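Local coordinates for protein aminopentol aminotransferase (Sphingopyxis macrogoltabida, PDB 6HBS) that uses pyridoxal 5'-phosphate to transfer the amino group of the fumonisin breakdown product aminopentol to pyruvate, giving the 2-keto compound and L-alanine, at residues F102-W111 against E250-F260; T124-H132 against K274-V284. One frame throughout, in Å; residues are numbered along the deposited sequence.

Overall arrangement
Both contacts are largely buried and lie on the same side of the chain's centre, their own centres about 15 Å apart, contact 1 nearer the middle of the chain (about 16 Å from its centre) than contact 2 (about 24 Å). Contact 1 seats the end of helix 94-105 and the turn after it on strand 253-256 of the seven-stranded sheet, leading to the cofactor lysine; it mixes aromatic edge-to-face pairs with a buried histidine-serine bond, a salt bridge and a magnesium site. Contact 2 sets helix 118-133 against helix 276-281, almost wholly through aliphatic carbons, with one water at its edge. They meet where Trp111 packs on Leu128 and Lys274 pairs with Asp252, and both touch the second subunit.

Contact 1 of 2, residues F102-W111 against E250-F260. With MG (magnesium ion), chain D; PLP (pyridoxal-5'-phosphate), chain C.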
loop_
_atom_site.group_PDB
_atom_site.type_symbol
_atom_site.label_atom_id
_atom_site.label_comp_id
_atom_site.label_asym_id
_atom_site.label_seq_id
_atom_site.Cartn_x
_atom_site.Cartn_y
_atom_site.Cartn_z
ATOM N N PHE A 102 16.417 10.451 5.503
ATOM C CA PHE A 102 16.582 9.008 5.351
ATOM C C PHE A 102 17.886 8.733 4.587
ATOM O O PHE A 102 18.654 7.886 4.984
ATOM C CB PHE A 102 15.335 8.394 4.713
ATOM C CG PHE A 102 14.990 6.988 5.140
ATOM C CD1 PHE A 102 15.979 6.031 5.377
ATOM C CD2 PHE A 102 13.667 6.596 5.239
ATOM C CE1 PHE A 102 15.644 4.742 5.764
ATOM C CE2 PHE A 102 13.333 5.295 5.597
ATOM C CZ PHE A 102 14.322 4.369 5.846
ATOM N N VAL A 103 18.141 9.486 3.521
ATOM C CA VAL A 103 19.345 9.337 2.740
ATOM C C VAL A 103 20.581 9.667 3.598
ATOM O O VAL A 103 21.634 8.987 3.472
ATOM C CB VAL A 103 19.326 10.223 1.485
ATOM C CG1 VAL A 103 20.708 10.374 0.877
ATOM C CG2 VAL A 103 18.343 9.705 0.453
ATOM N N GLY A 104 20.469 10.682 4.464
ATOM C CA GLY A 104 21.563 11.021 5.340
ATOM C C GLY A 104 21.914 9.888 6.310
ATOM O O GLY A 104 23.048 9.773 6.697
ATOM N N MET A 105 20.934 9.079 6.732
ATOM C CA MET A 105 21.142 8.059 7.767
ATOM C C MET A 105 21.714 6.763 7.178
ATOM O O MET A 105 22.306 6.006 7.902
ATOM C CB MET A 105 19.826 7.731 8.487
ATOM C CG MET A 105 19.386 8.841 9.443
ATOM S SD MET A 105 17.674 8.675 10.013
ATOM C CE MET A 105 17.833 7.316 11.174
ATOM N N VAL A 106 21.479 6.501 5.887
ATOM C CA VAL A 106 21.796 5.225 5.229
ATOM C C VAL A 106 23.037 5.438 4.352
ATOM O O VAL A 106 22.983 6.088 3.298
ATOM C CB VAL A 106 20.573 4.690 4.449
ATOM C CG1 VAL A 106 20.832 3.370 3.717
ATOM C CG2 VAL A 106 19.379 4.552 5.361
ATOM N N ARG A 107 24.193 4.929 4.819
ATOM C CA ARG A 107 25.499 5.184 4.179
ATOM C C ARG A 107 25.518 4.803 2.691
ATOM O O ARG A 107 26.109 5.499 1.906
ATOM C CB ARG A 107 26.642 4.439 4.883
ATOM C CG ARG A 107 27.169 5.139 6.128
ATOM C CD ARG A 107 28.420 4.471 6.693
ATOM N NE ARG A 107 29.347 4.073 5.630
ATOM C CZ ARG A 107 30.302 4.847 5.107
ATOM N NH1 ARG A 107 30.575 6.028 5.639
ATOM N NH2 ARG A 107 30.980 4.433 4.048
ATOM N N HIS A 108 24.892 3.692 2.293
ATOM C CA HIS A 108 24.950 3.256 0.903
ATOM C C HIS A 108 24.127 4.152 -0.028
ATOM O O HIS A 108 24.278 4.074 -1.219
ATOM C CB HIS A 108 24.504 1.787 0.782
ATOM C CG HIS A 108 23.035 1.580 0.657
ATOM N ND1 HIS A 108 22.402 1.627 -0.565
ATOM C CD2 HIS A 108 22.100 1.208 1.558
ATOM C CE1 HIS A 108 21.116 1.374 -0.393
ATOM N NE2 HIS A 108 20.901 1.119 0.893
ATOM N N ALA A 109 23.166 4.891 0.523
ATOM C CA ALA A 109 22.094 5.482 -0.288
ATOM C C ALA A 109 22.383 6.956 -0.594
ATOM O O ALA A 109 22.866 7.675 0.278
ATOM C CB ALA A 109 20.785 5.351 0.444
ATOM N N ASP A 110 21.975 7.361 -1.802
ATOM C CA ASP A 110 21.986 8.739 -2.298
ATOM C C ASP A 110 20.562 9.252 -2.584
ATOM O O ASP A 110 20.376 10.467 -2.689
ATOM C CB ASP A 110 22.864 8.836 -3.536
ATOM C CG ASP A 110 24.250 8.265 -3.282
ATOM O OD1 ASP A 110 24.889 8.736 -2.360
ATOM O OD2 ASP A 110 24.622 7.304 -3.964
ATOM N N TRP A 111 19.575 8.345 -2.691
ATOM C CA TRP A 111 18.207 8.752 -2.975
ATOM C C TRP A 111 17.203 7.845 -2.267
ATOM O O TRP A 111 17.527 6.735 -1.874
ATOM C CB TRP A 111 17.961 8.822 -4.488
ATOM C CG TRP A 111 18.251 7.563 -5.249
ATOM C CD1 TRP A 111 19.370 7.299 -5.984
ATOM C CD2 TRP A 111 17.426 6.389 -5.333
ATOM N NE1 TRP A 111 19.286 6.061 -6.553
ATOM C CE2 TRP A 111 18.109 5.470 -6.171
ATOM C CE3 TRP A 111 16.169 6.030 -4.833
ATOM C CZ2 TRP A 111 17.596 4.213 -6.469
ATOM C CZ3 TRP A 111 15.665 4.777 -5.127
ATOM C CH2 TRP A 111 16.365 3.887 -5.946
ATOM N N GLU A 250 27.842 -3.046 2.117
ATOM C CA GLU A 250 26.824 -2.084 1.684
ATOM C C GLU A 250 26.107 -2.595 0.443
ATOM O O GLU A 250 26.716 -2.912 -0.576
ATOM C CB GLU A 250 27.430 -0.710 1.412
ATOM C CG GLU A 250 27.959 -0.039 2.658
ATOM C CD GLU A 250 28.513 1.360 2.448
ATOM O OE1 GLU A 250 29.111 1.902 3.394
ATOM O OE2 GLU A 250 28.322 1.917 1.355
ATOM N N PRO A 251 24.759 -2.658 0.469
ATOM C CA PRO A 251 24.011 -2.991 -0.734
ATOM C C PRO A 251 23.956 -1.811 -1.723
ATOM O O PRO A 251 24.363 -0.694 -1.407
ATOM C CB PRO A 251 22.625 -3.324 -0.171
ATOM C CG PRO A 251 22.512 -2.389 1.022
ATOM C CD PRO A 251 23.902 -2.374 1.624
ATOM N N ASP A 252 23.406 -2.081 -2.899
ATOM C CA ASP A 252 23.055 -1.065 -3.872
ATOM C C ASP A 252 21.667 -0.483 -3.567
ATOM O O ASP A 252 21.481 0.710 -3.722
ATOM C CB ASP A 252 23.084 -1.642 -5.273
ATOM C CG ASP A 252 24.458 -2.227 -5.575
ATOM O OD1 ASP A 252 25.418 -1.514 -5.330
ATOM O OD2 ASP A 252 24.542 -3.401 -5.935
ATOM N N LEU A 253 20.710 -1.341 -3.207
ATOM C CA LEU A 253 19.350 -0.930 -2.821
ATOM C C LEU A 253 19.058 -1.540 -1.456
ATOM O O LEU A 253 19.477 -2.640 -1.162
ATOM C CB LEU A 253 18.301 -1.451 -3.813
ATOM C CG LEU A 253 18.452 -1.096 -5.293
ATOM C CD1 LEU A 253 17.360 -1.744 -6.108
ATOM C CD2 LEU A 253 18.444 0.408 -5.530
ATOM N N SER A 254 18.273 -0.843 -0.655
ATOM C CA SER A 254 17.709 -1.427 0.547
ATOM C C SER A 254 16.233 -1.030 0.618
ATOM O O SER A 254 15.864 0.099 0.261
ATOM C CB SER A 254 18.476 -1.002 1.784
ATOM O OG SER A 254 18.591 0.412 1.862
ATOM N N CYS A 255 15.422 -1.965 1.098
ATOM C CA CYS A 255 14.004 -1.838 1.242
ATOM C C CYS A 255 13.674 -1.711 2.730
ATOM O O CYS A 255 14.206 -2.473 3.585
ATOM C CB CYS A 255 13.288 -3.060 0.685
ATOM S SG CYS A 255 13.633 -3.397 -1.063
ATOM N N TRP A 256 12.788 -0.764 3.036
ATOM C CA TRP A 256 12.445 -0.394 4.403
ATOM C C TRP A 256 10.928 -0.276 4.523
ATOM O O TRP A 256 10.229 0.018 3.543
ATOM C CB TRP A 256 13.088 0.928 4.784
ATOM C CG TRP A 256 14.574 0.929 4.712
ATOM C CD1 TRP A 256 15.341 1.074 3.598
ATOM C CD2 TRP A 256 15.475 0.862 5.815
ATOM N NE1 TRP A 256 16.667 1.050 3.930
ATOM C CE2 TRP A 256 16.782 0.933 5.280
ATOM C CE3 TRP A 256 15.318 0.724 7.200
ATOM C CZ2 TRP A 256 17.912 0.897 6.087
ATOM C CZ3 TRP A 256 16.442 0.678 7.991
ATOM C CH2 TRP A 256 17.717 0.739 7.439
ATOM N N GLY A 257 10.431 -0.542 5.733
ATOM C CA GLY A 257 9.009 -0.400 6.015
ATOM C C GLY A 257 8.748 -0.727 7.465
ATOM O O GLY A 257 9.666 -0.578 8.315
ATOM N N LYS A 258 7.504 -1.100 7.742
ATOM C CA LYS A 258 6.960 -1.477 9.068
ATOM C C LYS A 258 7.074 -0.335 10.091
ATOM O O LYS A 258 6.056 0.187 10.505
ATOM C CB LYS A 258 7.555 -2.807 9.566
ATOM C CG LYS A 258 6.980 -4.013 8.814
ATOM C CD LYS A 258 7.400 -5.418 9.246
ATOM C CE LYS A 258 6.530 -6.520 8.634
ATOM N NZ LYS A 258 6.951 -6.977 7.268
ATOM N N CYS A 259 8.279 -0.038 10.570
ATOM C CA CYS A 259 8.415 0.648 11.842
ATOM C C CYS A 259 9.067 2.021 11.722
ATOM O O CYS A 259 9.138 2.699 12.734
ATOM C CB CYS A 259 9.204 -0.196 12.840
ATOM S SG CYS A 259 10.988 -0.177 12.560
ATOM N N PHE A 260 9.442 2.496 10.531
ATOM C CA PHE A 260 10.179 3.798 10.494
ATOM C C PHE A 260 9.261 5.028 10.633
ATOM O O PHE A 260 9.751 6.155 10.690
ATOM C CB PHE A 260 11.155 3.900 9.329
ATOM C CG PHE A 260 10.602 4.065 7.942
ATOM C CD1 PHE A 260 10.138 5.293 7.496
ATOM C CD2 PHE A 260 10.612 3.003 7.055
ATOM C CE1 PHE A 260 9.646 5.430 6.208
ATOM C CE2 PHE A 260 10.133 3.149 5.764
ATOM C CZ PHE A 260 9.669 4.367 5.329
HETATM MG MG MG D . 23.491 8.263 2.489
HETATM N N1 PLP C . 9.895 -8.029 3.299
HETATM C C2 PLP C . 10.055 -8.525 4.546
HETATM C C2A PLP C . 11.388 -9.052 5.021
HETATM C C3 PLP C . 8.930 -8.483 5.476
HETATM O O3 PLP C . 9.058 -8.957 6.734
HETATM C C4 PLP C . 7.643 -7.906 5.026
HETATM C C4A PLP C . 6.525 -7.863 6.005
HETATM C C5 PLP C . 7.583 -7.454 3.604
HETATM C C6 PLP C . 8.735 -7.521 2.830
HETATM C C5A PLP C . 6.319 -6.858 2.984
HETATM O O4P PLP C . 5.857 -5.700 3.726
HETATM P P PLP C . 4.263 -5.470 3.669
HETATM O O1P PLP C . 3.607 -6.543 4.412
HETATM O O2P PLP C . 3.920 -5.558 2.209
HETATM O O3P PLP C . 4.156 -4.104 4.312
HETATM O O HOH W 1 24.593 8.559 4.606
HETATM O O HOH W 2 24.164 10.485 1.743
#
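The His108 ring lies between Pro251 and its own neighbour Ala109: Pro251 CG sits over one face, 3.9 Å from the centroid of the His108 ring, a CH-pi contact, while Ala109 CB covers the opposite face. At the ring edge, in plane, His108 NE2 meets Ser254 OG at 2.6 Å, an almost straight hydrogen bond (174°) in which either atom could donate. With chi1 at 86°, His108 CG stands between the backbone N and the carbonyl carbon, and this rotation turns one ring face to Pro251 and NE2 to the serine. Trp256 NE1 donates to the same Ser254 OG over 2.9 Å, so one buried hydroxyl ties histidine to indole.

The Phe102 ring points its edge at two faces, making two edge-to-face (T-shaped) pairs. Its CZ comes within 3.6 Å of Trp256 CG, with planes at 69°; its CE2 stands over the centre of the Phe260 ring, 3.7 Å from CD1 of Phe260. Val106 CG2 reaches the benzene part of the indole, 4.0 Å from Trp256 CZ2. At the outer end is a salt bridge in which Arg107 NE and NH2 both grip Glu250 OE1 side-on, close to the guanidinium plane.

The last helical turn gives Val103 O, and the type I turn from Val106 to Ala109 gives Val106 O and Ala109 O, to a magnesium ion that also binds two waters. Lys258 NZ is joined to C4A of pyridoxal phosphate at 1.6 Å. This is the internal aldimine of a class-III aminotransferase, its lysine just past a central-sheet strand, between Trp256 and Phe260 in sequence, the two rings that Phe102 meets edge-on.

Contact 2 of 2, residues T124-H132 against K274-V284; sequences TAMVLARAH and KARDAARDIFV
Leu128 and Ile282 meet through CB of the leucine and CD1 of the isoleucine, and each reaches several further partners. The two methyls of Leu128 divide the work: CD1 lies 3.7 Å from Ala279 CB, and CD2 is at the same 3.7 Å from Ala275 CB while also touching Ala278. With an alanine in place of Leu128 both methyls go, which is likely to open a gap against Ala275, Ala278 and Ala279. Further along the same segment, Ile282 CG2 meets Val127 CG1 at 3.6 Å and also rests on Ala131 CB. Ile282 CD1 comes 3.7 Å from Thr124 CG2, the two side chains crossing at about a right angle; Ile282 CG1 is tucked over the main chain (chi1 63°), and the extended branch beyond it brings CD1 to the threonine. Val284 closes this end against Thr124, whose OG1 bonds back to Asp120 O.

At the opposite end His132 CB packs on Ala278 CB at 3.7 Å. A water in the plane of the imidazole, 2.8 Å from His132 ND1, donates to Lys274 O and accepts from Ala278 N, linking the ring to the 3-10 turn at Lys274 and to the helix that follows it.

The small side chain of Ala278 is consistent with the close approach: the short helix axes pass 8.4 Å apart at 112°, and the CA atoms of His132 and Ala278 are 5.0 Å apart. Outward, Leu128 also packs on Leu226 of strand 226-230, Ala125 and Ala129 pack on strand 189-194, and Val127 touches Ala157 of the second subunit. The two helices therefore lie side by side against the central sheet, sharing Trp111 of strand 111-115, and both also touch the second subunit.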
loop_
_atom_site.group_PDB
_atom_site.type_symbol
_atom_site.label_atom_id
_atom_site.label_comp_id
_atom_site.label_asym_id
_atom_site.label_seq_id
_atom_site.Cartn_x
_atom_site.Cartn_y
_atom_site.Cartn_z
ATOM N N THR A 124 9.329 -2.761 -6.474
ATOM C CA THR A 124 9.997 -1.650 -7.128
ATOM C C THR A 124 11.481 -1.995 -7.334
ATOM O O THR A 124 12.029 -1.741 -8.429
ATOM C CB THR A 124 9.808 -0.317 -6.390
ATOM O OG1 THR A 124 8.407 -0.023 -6.277
ATOM C CG2 THR A 124 10.488 0.822 -7.119
ATOM N N ALA A 125 12.133 -2.562 -6.302
ATOM C CA ALA A 125 13.543 -2.943 -6.404
ATOM C C ALA A 125 13.743 -3.966 -7.535
ATOM O O ALA A 125 14.710 -3.875 -8.303
ATOM C CB ALA A 125 14.035 -3.477 -5.073
ATOM N N MET A 126 12.816 -4.915 -7.645
ATOM C CA MET A 126 12.875 -6.011 -8.660
ATOM C C MET A 126 12.820 -5.406 -10.076
ATOM O O MET A 126 13.672 -5.709 -10.927
ATOM C CB MET A 126 11.724 -6.987 -8.462
ATOM C CG MET A 126 11.571 -7.989 -9.582
ATOM S SD MET A 126 10.195 -9.062 -9.267
ATOM C CE MET A 126 8.850 -8.040 -9.866
ATOM N N VAL A 127 11.839 -4.523 -10.319
ATOM C CA VAL A 127 11.652 -3.876 -11.605
ATOM C C VAL A 127 12.839 -2.948 -11.922
ATOM O O VAL A 127 13.378 -2.998 -13.043
ATOM C CB VAL A 127 10.292 -3.163 -11.671
ATOM C CG1 VAL A 127 10.148 -2.345 -12.946
ATOM C CG2 VAL A 127 9.154 -4.151 -11.554
ATOM N N LEU A 128 13.270 -2.132 -10.953
ATOM C CA LEU A 128 14.445 -1.279 -11.094
ATOM C C LEU A 128 15.649 -2.111 -11.569
ATOM O O LEU A 128 16.337 -1.701 -12.494
ATOM C CB LEU A 128 14.755 -0.590 -9.766
ATOM C CG LEU A 128 15.698 0.609 -9.799
ATOM C CD1 LEU A 128 15.499 1.457 -8.538
ATOM C CD2 LEU A 128 17.164 0.209 -9.867
ATOM N N ALA A 129 15.920 -3.239 -10.898
ATOM C CA ALA A 129 17.118 -4.034 -11.189
ATOM C C ALA A 129 17.091 -4.567 -12.632
ATOM O O ALA A 129 18.134 -4.551 -13.299
ATOM C CB ALA A 129 17.285 -5.137 -10.180
ATOM N N ARG A 130 15.919 -4.993 -13.113
ATOM C CA ARG A 130 15.748 -5.457 -14.463
ATOM C C ARG A 130 15.971 -4.296 -15.444
ATOM O O ARG A 130 16.680 -4.478 -16.433
ATOM C CB ARG A 130 14.376 -6.108 -14.627
ATOM C CG ARG A 130 14.240 -7.431 -13.897
ATOM C CD ARG A 130 12.849 -8.036 -13.967
ATOM N NE ARG A 130 12.949 -9.436 -13.566
ATOM C CZ ARG A 130 11.940 -10.172 -13.134
ATOM N NH1 ARG A 130 10.729 -9.631 -13.013
ATOM N NH2 ARG A 130 12.150 -11.448 -12.834
ATOM N N ALA A 131 15.389 -3.108 -15.171
ATOM C CA ALA A 131 15.645 -1.906 -15.988
ATOM C C ALA A 131 17.132 -1.542 -16.037
ATOM O O ALA A 131 17.631 -1.142 -17.099
ATOM C CB ALA A 131 14.851 -0.721 -15.498
ATOM N N HIS A 132 17.805 -1.626 -14.892
ATOM C CA HIS A 132 19.171 -1.191 -14.723
ATOM C C HIS A 132 20.099 -2.093 -15.536
ATOM O O HIS A 132 21.018 -1.602 -16.180
ATOM C CB HIS A 132 19.583 -1.224 -13.257
ATOM C CG HIS A 132 21.016 -0.886 -13.005
ATOM N ND1 HIS A 132 21.461 0.406 -12.897
ATOM C CD2 HIS A 132 22.103 -1.669 -12.821
ATOM C CE1 HIS A 132 22.765 0.402 -12.660
ATOM N NE2 HIS A 132 23.186 -0.866 -12.619
ATOM N N LYS A 274 24.350 4.711 -8.466
ATOM C CA LYS A 274 24.519 3.754 -9.569
ATOM C C LYS A 274 23.152 3.418 -10.193
ATOM O O LYS A 274 23.050 3.240 -11.423
ATOM C CB LYS A 274 25.239 2.521 -9.013
ATOM C CG LYS A 274 25.186 1.267 -9.867
ATOM C CD LYS A 274 26.315 0.309 -9.563
ATOM C CE LYS A 274 25.946 -0.679 -8.485
ATOM N NZ LYS A 274 27.134 -1.373 -7.924
ATOM N N ALA A 275 22.109 3.328 -9.350
ATOM C CA ALA A 275 20.773 2.857 -9.745
ATOM C C ALA A 275 19.793 3.996 -10.058
ATOM O O ALA A 275 18.627 3.710 -10.325
ATOM C CB ALA A 275 20.195 2.007 -8.638
ATOM N N ARG A 276 20.245 5.251 -10.007
ATOM C CA ARG A 276 19.366 6.417 -10.056
ATOM C C ARG A 276 18.646 6.490 -11.409
ATOM O O ARG A 276 17.420 6.735 -11.453
ATOM C CB ARG A 276 20.152 7.700 -9.766
ATOM C CG ARG A 276 19.278 8.944 -9.650
ATOM C CD ARG A 276 20.071 10.230 -9.515
ATOM N NE ARG A 276 20.710 10.356 -8.221
ATOM C CZ ARG A 276 20.176 10.972 -7.172
ATOM N NH1 ARG A 276 18.967 11.519 -7.274
ATOM N NH2 ARG A 276 20.833 10.991 -6.020
ATOM N N ASP A 277 19.371 6.250 -12.515
ATOM C CA ASP A 277 18.760 6.381 -13.848
ATOM C C ASP A 277 17.634 5.372 -14.032
ATOM O O ASP A 277 16.612 5.714 -14.618
ATOM C CB ASP A 277 19.746 6.191 -15.008
ATOM C CG ASP A 277 20.641 7.393 -15.238
ATOM O OD1 ASP A 277 20.276 8.502 -14.811
ATOM O OD2 ASP A 277 21.713 7.201 -15.831
ATOM N N ALA A 278 17.848 4.130 -13.572
ATOM C CA ALA A 278 16.829 3.097 -13.707
ATOM C C ALA A 278 15.599 3.434 -12.848
ATOM O O ALA A 278 14.478 3.144 -13.207
ATOM C CB ALA A 278 17.402 1.758 -13.317
ATOM N N ALA A 279 15.843 4.006 -11.679
ATOM C CA ALA A 279 14.774 4.447 -10.803
ATOM C C ALA A 279 13.900 5.489 -11.508
ATOM O O ALA A 279 12.685 5.544 -11.275
ATOM C CB ALA A 279 15.354 5.025 -9.541
ATOM N N ARG A 280 14.511 6.334 -12.338
ATOM C CA ARG A 280 13.718 7.340 -13.099
ATOM C C ARG A 280 12.962 6.725 -14.280
ATOM O O ARG A 280 11.923 7.259 -14.687
ATOM C CB ARG A 280 14.628 8.466 -13.578
ATOM C CG ARG A 280 15.272 9.239 -12.441
ATOM C CD ARG A 280 16.321 10.191 -12.970
ATOM N NE ARG A 280 15.700 11.274 -13.707
ATOM C CZ ARG A 280 16.378 12.212 -14.360
ATOM N NH1 ARG A 280 17.692 12.114 -14.460
ATOM N NH2 ARG A 280 15.737 13.217 -14.935
ATOM N N ASP A 281 13.498 5.649 -14.866
ATOM C CA ASP A 281 12.947 5.073 -16.088
ATOM C C ASP A 281 11.709 4.241 -15.785
ATOM O O ASP A 281 10.816 4.161 -16.595
ATOM C CB ASP A 281 13.940 4.167 -16.835
ATOM C CG ASP A 281 15.095 4.881 -17.525
ATOM O OD1 ASP A 281 15.023 6.117 -17.704
ATOM O OD2 ASP A 281 16.081 4.196 -17.849
ATOM N N ILE A 282 11.688 3.566 -14.637
ATOM C CA ILE A 282 10.542 2.710 -14.286
ATOM C C ILE A 282 9.350 3.598 -13.917
ATOM O O ILE A 282 9.523 4.749 -13.583
ATOM C CB ILE A 282 10.881 1.725 -13.138
ATOM C CG1 ILE A 282 11.225 2.458 -11.830
ATOM C CG2 ILE A 282 11.958 0.759 -13.583
ATOM C CD1 ILE A 282 11.465 1.541 -10.653
ATOM N N PHE A 283 8.155 3.016 -13.986
ATOM C CA PHE A 283 6.911 3.705 -13.579
ATOM C C PHE A 283 6.276 2.947 -12.416
ATOM O O PHE A 283 5.705 1.855 -12.583
ATOM C CB PHE A 283 5.887 3.849 -14.712
ATOM C CG PHE A 283 4.713 4.712 -14.302
ATOM C CD1 PHE A 283 4.871 6.088 -14.156
ATOM C CD2 PHE A 283 3.501 4.142 -13.943
ATOM C CE1 PHE A 283 3.815 6.887 -13.728
ATOM C CE2 PHE A 283 2.439 4.940 -13.536
ATOM C CZ PHE A 283 2.600 6.303 -13.427
ATOM N N VAL A 284 6.352 3.583 -11.248
ATOM C CA VAL A 284 5.779 3.071 -10.023
ATOM C C VAL A 284 5.100 4.264 -9.333
ATOM O O VAL A 284 5.612 5.385 -9.345
ATOM C CB VAL A 284 6.834 2.377 -9.141
ATOM C CG1 VAL A 284 7.462 1.163 -9.825
ATOM C CG2 VAL A 284 7.911 3.346 -8.674
HETATM O O HOH W 3 20.620 2.992 -13.358
#